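Long-range contact in 70 kDa protein (Xanthomonas sp., PDB 4B2N), which is a c-type diheme dioxygenase that cleaves rubber processively, using dioxygen as co-substrate: residues 147-152 / 166-171. Residues are numbered along the deposited sequence; the frame is centred on the assembly and turned at random.
Sequences PFRNPY and SGQLPL
The side-chain amide of Gln168 clamps the backbone of 147-152 through both its ends. NE2 of Gln168 donates to Phe148 O over 3.0 Å, with the acceptor only 2° out of the amide plane, while Gln168 OE1 accepts from Asn150 N at 2.8 Å in a nearly straight bond (170° at the hydrogen). A bend at chi2 turns the amide across to the backbone of 148-150, where its two bonds fix its rotation and extend the pairing beyond the two-residue ladder.

That ladder is antiparallel: Tyr152 and Gly167 form a hydrogen-bonded pair, Pro151 and Gln168 a non-hydrogen-bonded one. Next, Leu169 N donates to Asn150 O (2.8 Å), while the Gln168 amide, holding Asn150 N, stands in for the second backbone bond. CA of Gly167 lies over one face of the Tyr152 ring, a CH-pi contact 4.0 Å from the centroid and 26° off the ring normal. Leu169 CD2 reaches Tyr152 CD2 at 3.6 Å, and Leu171 CD1 meets Phe148 CE1 at 3.8 Å.

The side chain of Leu171 is about 9 Å from that of His195, an axial ligand of a heme c iron. In the second shell, Tyr152 OH bonds to His118 ND1 and its ring packs edge-to-face with Tyr117. The hairpin thus lies against helix 114-118, with Pro170 also touching helix 133-141.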
# COMPACT_ATOMS: atom_id res chain seq x y z
N PRO A 147 3.08 -0.05 -19.33
CA PRO A 147 2.52 -0.95 -20.31
C PRO A 147 1.29 -0.34 -21.03
O PRO A 147 0.62 -1.05 -21.74
CB PRO A 147 2.06 -2.14 -19.44
CG PRO A 147 1.69 -1.49 -18.16
CD PRO A 147 2.45 -0.20 -18.02
N PHE A 148 1.01 0.94 -20.85
CA PHE A 148 -0.03 1.58 -21.59
C PHE A 148 0.52 2.94 -22.05
O PHE A 148 1.58 3.39 -21.57
CB PHE A 148 -1.30 1.80 -20.78
CG PHE A 148 -1.07 2.38 -19.42
CD1 PHE A 148 -0.88 1.51 -18.30
CD2 PHE A 148 -1.10 3.75 -19.22
CE1 PHE A 148 -0.66 2.06 -17.00
CE2 PHE A 148 -0.88 4.31 -17.92
CZ PHE A 148 -0.63 3.45 -16.85
N ARG A 149 -0.22 3.57 -22.94
CA ARG A 149 0.17 4.90 -23.46
C ARG A 149 -0.21 5.86 -22.31
O ARG A 149 -1.35 5.81 -21.78
CB ARG A 149 -0.61 5.23 -24.73
CG ARG A 149 -0.34 6.61 -25.29
CD ARG A 149 -1.27 6.87 -26.46
NE ARG A 149 -1.07 8.23 -26.75
CZ ARG A 149 -1.91 9.18 -26.41
NH1 ARG A 149 -3.09 8.89 -25.86
NH2 ARG A 149 -1.54 10.40 -26.73
N ASN A 150 0.77 6.65 -21.86
CA ASN A 150 0.64 7.42 -20.61
C ASN A 150 1.13 8.81 -20.99
O ASN A 150 2.25 9.16 -20.75
CB ASN A 150 1.52 6.74 -19.57
CG ASN A 150 1.36 7.38 -18.16
OD1 ASN A 150 2.25 7.19 -17.28
ND2 ASN A 150 0.33 8.16 -17.95
N PRO A 151 0.29 9.60 -21.66
CA PRO A 151 0.86 10.76 -22.41
C PRO A 151 1.03 12.06 -21.59
O PRO A 151 0.35 12.28 -20.57
CB PRO A 151 -0.19 10.95 -23.54
CG PRO A 151 -1.49 10.61 -22.89
CD PRO A 151 -1.16 9.42 -21.93
N TYR A 152 1.91 12.93 -22.07
CA TYR A 152 1.96 14.30 -21.52
C TYR A 152 2.32 15.22 -22.69
O TYR A 152 2.90 14.75 -23.66
CB TYR A 152 3.00 14.41 -20.40
CG TYR A 152 4.45 14.50 -20.84
CD1 TYR A 152 5.04 15.81 -21.08
CD2 TYR A 152 5.23 13.34 -20.99
CE1 TYR A 152 6.40 15.91 -21.44
CE2 TYR A 152 6.57 13.46 -21.32
CZ TYR A 152 7.13 14.74 -21.53
OH TYR A 152 8.43 14.90 -21.84
N SER A 166 2.22 14.12 -27.20
CA SER A 166 3.10 13.09 -27.72
C SER A 166 4.23 12.65 -26.79
O SER A 166 4.92 11.67 -27.11
CB SER A 166 3.63 13.53 -29.07
OG SER A 166 4.50 14.61 -28.85
N GLY A 167 4.36 13.22 -25.59
CA GLY A 167 5.34 12.71 -24.62
C GLY A 167 4.74 11.48 -23.89
O GLY A 167 3.52 11.29 -23.93
N GLN A 168 5.60 10.64 -23.31
CA GLN A 168 5.20 9.48 -22.56
C GLN A 168 5.82 9.59 -21.17
O GLN A 168 7.04 9.86 -21.02
CB GLN A 168 5.72 8.17 -23.27
CG GLN A 168 5.63 6.86 -22.45
CD GLN A 168 4.23 6.26 -22.53
OE1 GLN A 168 3.28 6.89 -23.08
NE2 GLN A 168 4.03 5.12 -21.83
N LEU A 169 5.02 9.21 -20.16
CA LEU A 169 5.45 9.18 -18.80
C LEU A 169 5.65 7.76 -18.34
O LEU A 169 4.97 6.86 -18.83
CB LEU A 169 4.36 9.79 -17.85
CG LEU A 169 3.94 11.24 -18.17
CD1 LEU A 169 2.55 11.50 -17.58
CD2 LEU A 169 5.04 12.16 -17.63
N PRO A 170 6.58 7.54 -17.38
CA PRO A 170 6.69 6.19 -16.81
C PRO A 170 5.47 5.80 -16.01
O PRO A 170 4.71 6.68 -15.53
CB PRO A 170 7.83 6.32 -15.77
CG PRO A 170 8.63 7.46 -16.21
CD PRO A 170 7.62 8.44 -16.83
N LEU A 171 5.29 4.49 -15.77
CA LEU A 171 4.26 4.00 -14.90
C LEU A 171 4.47 4.65 -13.57
O LEU A 171 5.60 4.65 -13.07
CB LEU A 171 4.46 2.51 -14.71
CG LEU A 171 3.48 1.81 -13.80
CD1 LEU A 171 2.01 1.92 -14.24
CD2 LEU A 171 4.00 0.36 -13.64